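Alpha-/beta-galactoside alpha-2,3-sialyltransferase (Photobacterium phosphoreum, PDB 2ZWI) transfers sialic acid, probably from a CMP-linked donor, to the 3-position of galactose in alpha- and beta-galactosides. Local coordinates at residues I5-D10 against V90-S95; K94-E97 against K102-I105; A247-Q252 against N287-D292. All coordinates share one frame; numbering follows the deposited sequence. Where two conformers were deposited one is given.

From the N terminus, contact 1 closes first: strand 3-10 meets helix 86-98, closing a span of 79 residues that is largely helix and strand. Contact 2 then closes a short connection of four residues, bringing the end of the same helix against the start of strand 104-110. These two are chained rather than nested, since they share Lys-94 and Ser-95, and they touch where Ile-93 CG2 lies 4.1 Å from Ile-105 CD1. Both pack helix 86-98 onto the seven-stranded parallel sheet. Contact 3 opens only later and closes over 34 residues, pairing two helices that follow strands 236-240 and 275-279 of the other parallel sheet; its centre is about 40 Å from that of contact 1 and 49 Å from that of contact 2.

Contact 1: residues I5-D10 against V90-S95; sequences IEVYVD and VNIIKS
Ile-92 sets its CD1 methyl against a pair of valines on the strand: this CD1 lies 4.0 Å from Val-9 CG1 and 4.1 Å from Val-7 CG1. A second methyl of Val-9, CG2, also comes within 4.1 Å of Ile-92 CD1, so one methyl of the helix is met by three from the strand, in an approach that is tip to tip. The touching methyls are placed differently: Val-7 CG1 is anti to the backbone N (chi1 170°), whereas Val-9 CG1 is anti to the carbonyl carbon (chi1 -70°), with CG2 beside it also reaching the isoleucine. Beta-branched valine suits a strand, and the longer isoleucine can span the gap between helix and sheet, where the nearest CA atoms, of Val-7 and Ile-92, are still 9.1 Å apart.

Further out, Ile-92 is flanked by Ile-79 of the neighbouring strand and Leu-65 of helix 58-70. The other face of strand 3-10 is polar in part: Tyr-8 OH donates to Glu-6 OE1 at 2.7 Å, and Glu-6 OE2 is held by Asn-30 and Ser-28. Val-7 is bonded through its backbone to Ile-78 of strand 74-82, and Glu-6 to Lys-31 and Leu-33 of strand 31-36. Alternate residues thus face opposite sides of a parallel sheet, the valines meeting helix 86-98, as in the Rossmann-like N-terminal domain of a GT-B glycosyltransferase.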
loop_
_atom_site.group_PDB
_atom_site.type_symbol
_atom_site.label_atom_id
_atom_site.label_comp_id
_atom_site.label_asym_id
_atom_site.label_seq_id
_atom_site.Cartn_x
_atom_site.Cartn_y
_atom_site.Cartn_z
ATOM N N ILE A 5 -5.552 16.553 -17.194
ATOM C CA ILE A 5 -4.652 16.755 -16.072
ATOM C C ILE A 5 -4.713 15.510 -15.196
ATOM O O ILE A 5 -5.794 15.024 -14.894
ATOM C CB ILE A 5 -5.069 18.000 -15.236
ATOM C CG1 ILE A 5 -4.940 19.278 -16.070
ATOM C CG2 ILE A 5 -4.241 18.130 -13.952
ATOM C CD1 ILE A 5 -5.543 20.469 -15.376
ATOM N N GLU A 6 -3.547 15.008 -14.790
ATOM C CA GLU A 6 -3.445 13.863 -13.888
ATOM C C GLU A 6 -3.049 14.329 -12.488
ATOM O O GLU A 6 -2.045 15.020 -12.316
ATOM C CB GLU A 6 -2.422 12.857 -14.426
ATOM C CG GLU A 6 -2.760 12.297 -15.802
ATOM C CD GLU A 6 -1.619 11.486 -16.429
ATOM O OE1 GLU A 6 -0.705 11.019 -15.701
ATOM O OE2 GLU A 6 -1.643 11.312 -17.663
ATOM N N VAL A 7 -3.850 13.957 -11.493
ATOM C CA VAL A 7 -3.622 14.362 -10.102
ATOM C C VAL A 7 -3.162 13.130 -9.328
ATOM O O VAL A 7 -3.766 12.063 -9.445
ATOM C CB VAL A 7 -4.917 14.935 -9.453
ATOM C CG1 VAL A 7 -4.749 15.133 -7.951
ATOM C CG2 VAL A 7 -5.315 16.250 -10.112
ATOM N N TYR A 8 -2.107 13.291 -8.536
ATOM C CA TYR A 8 -1.533 12.201 -7.750
ATOM C C TYR A 8 -1.419 12.620 -6.288
ATOM O O TYR A 8 -0.681 13.557 -5.969
ATOM C CB TYR A 8 -0.152 11.818 -8.314
ATOM C CG TYR A 8 -0.223 11.205 -9.708
ATOM C CD1 TYR A 8 -0.455 9.845 -9.875
ATOM C CD2 TYR A 8 -0.070 11.990 -10.844
ATOM C CE1 TYR A 8 -0.537 9.276 -11.136
ATOM C CE2 TYR A 8 -0.151 11.429 -12.124
ATOM C CZ TYR A 8 -0.390 10.075 -12.258
ATOM O OH TYR A 8 -0.466 9.498 -13.509
ATOM N N VAL A 9 -2.145 11.932 -5.409
ATOM C CA VAL A 9 -2.114 12.217 -3.974
ATOM C C VAL A 9 -1.991 10.935 -3.140
ATOM O O VAL A 9 -2.493 9.871 -3.538
ATOM C CB VAL A 9 -3.339 13.052 -3.500
ATOM C CG1 VAL A 9 -3.275 14.498 -4.033
ATOM C CG2 VAL A 9 -4.665 12.387 -3.908
ATOM N N ASP A 10 -1.288 11.048 -2.011
ATOM C CA ASP A 10 -1.111 9.957 -1.036
ATOM C C ASP A 10 -0.505 10.475 0.262
ATOM O O ASP A 10 0.338 11.369 0.260
ATOM C CB ASP A 10 -0.214 8.836 -1.579
ATOM C CG ASP A 10 -0.125 7.629 -0.633
ATOM O OD1 ASP A 10 -1.093 7.333 0.099
ATOM O OD2 ASP A 10 0.929 6.960 -0.623
ATOM N N VAL A 90 -12.237 13.020 -2.423
ATOM C CA VAL A 90 -13.541 13.694 -2.237
ATOM C C VAL A 90 -13.416 15.229 -2.319
ATOM O O VAL A 90 -14.171 15.892 -3.041
ATOM C CB VAL A 90 -14.221 13.297 -0.888
ATOM C CG1 VAL A 90 -15.439 14.185 -0.607
ATOM C CG2 VAL A 90 -14.638 11.826 -0.902
ATOM N N ASN A 91 -12.453 15.785 -1.588
ATOM C CA ASN A 91 -12.248 17.231 -1.566
ATOM C C ASN A 91 -11.726 17.796 -2.894
ATOM O O ASN A 91 -12.023 18.936 -3.247
ATOM C CB ASN A 91 -11.339 17.620 -0.399
ATOM C CG ASN A 91 -12.100 17.736 0.907
ATOM O OD1 ASN A 91 -12.710 18.774 1.189
ATOM N ND2 ASN A 91 -12.081 16.670 1.714
ATOM N N ILE A 92 -10.959 16.988 -3.627
ATOM C CA ILE A 92 -10.548 17.352 -4.978
ATOM C C ILE A 92 -11.759 17.336 -5.925
ATOM O O ILE A 92 -11.973 18.297 -6.673
ATOM C CB ILE A 92 -9.364 16.472 -5.493
ATOM C CG1 ILE A 92 -8.106 16.730 -4.649
ATOM C CG2 ILE A 92 -9.076 16.767 -6.985
ATOM C CD1 ILE A 92 -7.054 15.583 -4.649
ATOM N N ILE A 93 -12.569 16.276 -5.866
ATOM C CA ILE A 93 -13.805 16.209 -6.670
ATOM C C ILE A 93 -14.755 17.384 -6.373
ATOM O O ILE A 93 -15.280 18.025 -7.292
ATOM C CB ILE A 93 -14.576 14.870 -6.481
ATOM C CG1 ILE A 93 -13.738 13.664 -6.948
ATOM C CG2 ILE A 93 -15.891 14.911 -7.252
ATOM C CD1 ILE A 93 -14.326 12.278 -6.532
ATOM N N LYS A 94 -14.991 17.631 -5.086
ATOM C CA LYS A 94 -15.783 18.768 -4.614
ATOM C C LYS A 94 -15.352 20.086 -5.288
ATOM O O LYS A 94 -16.189 20.826 -5.805
ATOM C CB LYS A 94 -15.668 18.853 -3.080
ATOM C CG LYS A 94 -16.454 19.977 -2.384
ATOM C CD LYS A 94 -16.939 19.486 -1.007
ATOM C CE LYS A 94 -16.063 19.936 0.153
ATOM N NZ LYS A 94 -16.832 20.870 1.072
ATOM N N SER A 95 -14.046 20.347 -5.312
ATOM C CA SER A 95 -13.508 21.597 -5.859
ATOM C C SER A 95 -13.717 21.708 -7.374
ATOM O O SER A 95 -14.102 22.767 -7.872
ATOM C CB SER A 95 -12.028 21.746 -5.504
ATOM O OG SER A 95 -11.819 21.602 -4.107
#

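Contact 2: residues K94-E97 against K102-I105; sequences KSIE and KTEI
Ile-96 turns its CB and one branch toward the start of the next strand. CB itself is 4.1 Å from Ile-105 CD1. Beyond it, the CG2 methyl, anti to the backbone N with CG1 at chi1 -63°, carries most of the contact: it sits 3.7 Å from Thr-103 CB and 3.8 Å from Ile-105 CD1. The two side chains meet it differently, Thr-103 crossing Ile-96 at about a right angle and Ile-105 reaching toward it tip to tip. The ethyl branch, CG1 and CD1, runs on past Ile-105, its CD1 staying about 4.3 Å from Ile-105 CG1; the residue as a whole also packs on Leu-65 and Ile-69 of helix 58-70 and on Val-77.

Threonine suits its half-buried place because it serves both sides: its carbon atoms pack against Ile-96, while its OG1, 3.0 Å from a water, is linked through that water to the backbone of the helix. The same water donates to Ile-96 O at 2.7 Å. Glu-97 contributes the flat end of its side chain. A bend at chi2 (-78°) brings OE2 to 3.8 Å from Ile-105 CD1, and this oxygen is satisfied by a hydrogen bond with Tyr-166 OH. Glu-104, between the two inward residues, points the other way and forms a salt bridge with Lys-75.

The turn passes through Lys-102 in a left-handed backbone conformation. Here the last turn of helix 86-98 lies against the start of strand 104-110, closing the beta-alpha-beta unit that begins with strand 74-82.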
loop_
_atom_site.group_PDB
_atom_site.type_symbol
_atom_site.label_atom_id
_atom_site.label_comp_id
_atom_site.label_asym_id
_atom_site.label_seq_id
_atom_site.Cartn_x
_atom_site.Cartn_y
_atom_site.Cartn_z
ATOM N N LYS A 94 -14.991 17.631 -5.086
ATOM C CA LYS A 94 -15.783 18.768 -4.614
ATOM C C LYS A 94 -15.352 20.086 -5.288
ATOM O O LYS A 94 -16.189 20.826 -5.805
ATOM C CB LYS A 94 -15.668 18.853 -3.080
ATOM C CG LYS A 94 -16.454 19.977 -2.384
ATOM C CD LYS A 94 -16.939 19.486 -1.007
ATOM C CE LYS A 94 -16.063 19.936 0.153
ATOM N NZ LYS A 94 -16.832 20.870 1.072
ATOM N N SER A 95 -14.046 20.347 -5.312
ATOM C CA SER A 95 -13.508 21.597 -5.859
ATOM C C SER A 95 -13.717 21.708 -7.374
ATOM O O SER A 95 -14.102 22.767 -7.872
ATOM C CB SER A 95 -12.028 21.746 -5.504
ATOM O OG SER A 95 -11.819 21.602 -4.107
ATOM N N ILE A 96 -13.471 20.613 -8.097
ATOM C CA ILE A 96 -13.719 20.545 -9.549
ATOM C C ILE A 96 -15.199 20.761 -9.915
ATOM O O ILE A 96 -15.510 21.590 -10.788
ATOM C CB ILE A 96 -13.232 19.194 -10.160
ATOM C CG1 ILE A 96 -11.719 19.033 -9.998
ATOM C CG2 ILE A 96 -13.638 19.083 -11.640
ATOM C CD1 ILE A 96 -11.219 17.636 -10.306
ATOM N N GLU A 97 -16.092 20.006 -9.269
ATOM C CA GLU A 97 -17.547 20.086 -9.515
ATOM C C GLU A 97 -18.133 21.468 -9.212
ATOM O O GLU A 97 -19.027 21.937 -9.929
ATOM C CB GLU A 97 -18.315 19.038 -8.693
ATOM C CG GLU A 97 -17.959 17.567 -8.974
ATOM C CD GLU A 97 -18.596 17.006 -10.246
ATOM O OE1 GLU A 97 -19.053 17.797 -11.111
ATOM O OE2 GLU A 97 -18.640 15.758 -10.385
ATOM N N LYS A 102 -18.078 21.493 -16.349
ATOM C CA LYS A 102 -18.374 20.237 -17.051
ATOM C C LYS A 102 -17.094 19.414 -17.332
ATOM O O LYS A 102 -16.867 18.917 -18.440
ATOM C CB LYS A 102 -19.178 20.514 -18.335
ATOM C CG LYS A 102 -20.569 21.133 -18.101
ATOM C CD LYS A 102 -21.503 20.151 -17.408
ATOM C CE LYS A 102 -22.953 20.593 -17.495
ATOM N NZ LYS A 102 -23.858 19.422 -17.284
ATOM N N THR A 103 -16.260 19.295 -16.305
ATOM C CA THR A 103 -15.002 18.571 -16.391
ATOM C C THR A 103 -15.286 17.085 -16.196
ATOM O O THR A 103 -16.012 16.708 -15.281
ATOM C CB THR A 103 -14.007 19.068 -15.303
ATOM O OG1 THR A 103 -13.922 20.497 -15.353
ATOM C CG2 THR A 103 -12.626 18.484 -15.507
ATOM N N GLU A 104 -14.736 16.250 -17.067
ATOM C CA GLU A 104 -14.828 14.803 -16.880
ATOM C C GLU A 104 -13.901 14.414 -15.739
ATOM O O GLU A 104 -12.790 14.923 -15.654
ATOM C CB GLU A 104 -14.443 14.064 -18.160
ATOM C CG GLU A 104 -15.483 14.190 -19.271
ATOM C CD GLU A 104 -15.004 13.654 -20.612
ATOM O OE1 GLU A 104 -14.068 12.824 -20.633
ATOM O OE2 GLU A 104 -15.584 14.056 -21.651
ATOM N N ILE A 105 -14.372 13.540 -14.848
ATOM C CA ILE A 105 -13.537 13.042 -13.743
ATOM C C ILE A 105 -13.458 11.521 -13.775
ATOM O O ILE A 105 -14.476 10.844 -13.876
ATOM C CB ILE A 105 -14.057 13.489 -12.349
ATOM C CG1 ILE A 105 -13.987 15.012 -12.204
ATOM C CG2 ILE A 105 -13.248 12.822 -11.231
ATOM C CD1 ILE A 105 -14.928 15.584 -11.149
HETATM O O HOH W 1 -15.881 21.700 -13.482
#

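Contact 3: residues A247-Q252 against N287-D292; sequences ATAEQQ and NQQIID
Ile-290 has the most surface buried here, and it divides its ethyl branch between two partners. Its CG1 lies 4.0 Å from Ala-249 CB, and Ile-290 CD1 lies 3.9 Å from Gln-252 CB. The small alanine suits its place: with only a methyl, it lets the backbones approach until the CA atoms of Ala-249 and Ile-290 are 6.1 Å apart. Ile-290 also packs on Phe-278 of strand 275-279.

Gln-252 is apolar along its stem and polar at its tip. The stem and the carboxamide cross Ile-290 obliquely, with Gln-252 CD 3.9 Å from Ile-290 CD1. An extended chain beyond CG carries the amide back toward the beginning of the helix, where NE2 donates to Thr-248 O at 3.2 Å; the N-H...O angle is 163°, so the bond is nearly straight, though the donor stands above the carbonyl plane. Its OE1 accepts from Thr-242 N, so both ends of the buried amide are held and its rotation is fixed. Thr-248 is the N-cap of this helix, its OG1 accepting from Gln-251 N at 3.1 Å.

The Gln-252 side chain comes within about 3 Å of CMP-binding Gly-241 and about 7 Å of the bound nucleotide, consistent with a second-shell role behind the CMP pocket. The pairing joins two helices that follow strands 236-240 and 275-279 of the parallel C-terminal sheet, as in the nucleotide-binding Rossmann-like domain of GT-B enzymes.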
loop_
_atom_site.group_PDB
_atom_site.type_symbol
_atom_site.label_atom_id
_atom_site.label_comp_id
_atom_site.label_asym_id
_atom_site.label_seq_id
_atom_site.Cartn_x
_atom_site.Cartn_y
_atom_site.Cartn_z
ATOM N N ALA A 247 4.876 -3.884 19.247
ATOM C CA ALA A 247 5.824 -4.721 20.009
ATOM C C ALA A 247 6.997 -3.935 20.600
ATOM O O ALA A 247 7.351 -2.853 20.125
ATOM C CB ALA A 247 6.343 -5.890 19.147
ATOM N N THR A 248 7.604 -4.489 21.640
ATOM C CA THR A 248 8.800 -3.886 22.208
ATOM C C THR A 248 10.013 -4.430 21.463
ATOM O O THR A 248 9.891 -5.406 20.722
ATOM C CB THR A 248 8.934 -4.215 23.697
ATOM O OG1 THR A 248 9.117 -5.622 23.847
ATOM C CG2 THR A 248 7.672 -3.768 24.470
ATOM N N ALA A 249 11.178 -3.814 21.669
ATOM C CA ALA A 249 12.404 -4.323 21.079
ATOM C C ALA A 249 12.751 -5.705 21.665
ATOM O O ALA A 249 13.071 -6.634 20.927
ATOM C CB ALA A 249 13.539 -3.333 21.268
ATOM N N GLU A 250 12.658 -5.833 22.993
ATOM C CA GLU A 250 12.885 -7.112 23.679
ATOM C C GLU A 250 12.055 -8.253 23.084
ATOM O O GLU A 250 12.563 -9.357 22.886
ATOM C CB GLU A 250 12.582 -6.977 25.183
ATOM C CG GLU A 250 12.953 -8.209 26.018
ATOM C CD GLU A 250 12.511 -8.100 27.478
ATOM O OE1 GLU A 250 13.125 -8.776 28.347
ATOM O OE2 GLU A 250 11.550 -7.339 27.757
ATOM N N GLN A 251 10.780 -7.995 22.790
ATOM C CA GLN A 251 9.900 -9.057 22.276
ATOM C C GLN A 251 10.348 -9.523 20.890
ATOM O O GLN A 251 10.356 -10.720 20.604
ATOM C CB GLN A 251 8.449 -8.609 22.267
ATOM C CG GLN A 251 7.810 -8.529 23.666
ATOM C CD GLN A 251 6.503 -7.755 23.661
ATOM O OE1 GLN A 251 5.746 -7.792 24.633
ATOM N NE2 GLN A 251 6.227 -7.050 22.566
ATOM N N GLN A 252 10.762 -8.571 20.053
ATOM C CA GLN A 252 11.330 -8.889 18.743
ATOM C C GLN A 252 12.700 -9.601 18.819
ATOM O O GLN A 252 12.973 -10.507 18.027
ATOM C CB GLN A 252 11.380 -7.632 17.870
ATOM C CG GLN A 252 9.966 -7.173 17.472
ATOM C CD GLN A 252 9.927 -5.814 16.832
ATOM O OE1 GLN A 252 10.099 -5.681 15.621
ATOM N NE2 GLN A 252 9.665 -4.790 17.637
ATOM N N ASN A 287 15.455 0.163 16.429
ATOM C CA ASN A 287 16.059 -0.807 15.496
ATOM C C ASN A 287 17.507 -1.229 15.792
ATOM O O ASN A 287 17.870 -2.389 15.586
ATOM C CB ASN A 287 15.985 -0.318 14.041
ATOM C CG ASN A 287 14.568 -0.079 13.565
ATOM O OD1 ASN A 287 14.325 0.836 12.776
ATOM N ND2 ASN A 287 13.631 -0.884 14.037
ATOM N N GLN A 288 18.337 -0.289 16.245
ATOM C CA GLN A 288 19.729 -0.618 16.562
ATOM C C GLN A 288 19.851 -1.650 17.695
ATOM O O GLN A 288 20.735 -2.507 17.640
ATOM C CB GLN A 288 20.561 0.638 16.854
ATOM C CG GLN A 288 22.083 0.424 16.685
ATOM C CD GLN A 288 22.467 -0.044 15.281
ATOM O OE1 GLN A 288 22.141 0.602 14.287
ATOM N NE2 GLN A 288 23.161 -1.174 15.201
ATOM N N GLN A 289 18.962 -1.576 18.692
ATOM C CA GLN A 289 18.918 -2.538 19.806
ATOM C C GLN A 289 18.705 -3.981 19.322
ATOM O O GLN A 289 19.383 -4.917 19.777
ATOM C CB GLN A 289 17.786 -2.197 20.782
ATOM C CG GLN A 289 17.882 -0.852 21.504
ATOM C CD GLN A 289 16.777 -0.661 22.541
ATOM O OE1 GLN A 289 16.911 0.130 23.481
ATOM N NE2 GLN A 289 15.695 -1.392 22.383
ATOM N N ILE A 290 17.735 -4.151 18.423
ATOM C CA ILE A 290 17.414 -5.452 17.836
ATOM C C ILE A 290 18.570 -5.949 16.955
ATOM O O ILE A 290 19.020 -7.091 17.108
ATOM C CB ILE A 290 16.084 -5.408 17.019
ATOM C CG1 ILE A 290 14.927 -4.830 17.862
ATOM C CG2 ILE A 290 15.732 -6.799 16.487
ATOM C CD1 ILE A 290 13.651 -4.542 17.072
ATOM N N ILE A 291 19.051 -5.081 16.060
ATOM C CA ILE A 291 20.116 -5.403 15.095
ATOM C C ILE A 291 21.408 -5.855 15.774
ATOM O O ILE A 291 22.088 -6.766 15.298
ATOM C CB ILE A 291 20.409 -4.202 14.137
ATOM C CG1 ILE A 291 19.297 -4.053 13.101
ATOM C CG2 ILE A 291 21.745 -4.372 13.413
ATOM C CD1 ILE A 291 19.281 -2.687 12.411
ATOM N N ASP A 292 21.732 -5.218 16.890
ATOM C CA ASP A 292 22.957 -5.513 17.614
ATOM C C ASP A 292 22.848 -6.839 18.333
ATOM O O ASP A 292 23.788 -7.643 18.308
ATOM C CB ASP A 292 23.259 -4.405 18.628
ATOM C CG ASP A 292 23.792 -3.143 17.974
ATOM O OD1 ASP A 292 24.187 -3.190 16.780
ATOM O OD2 ASP A 292 23.820 -2.100 18.669
#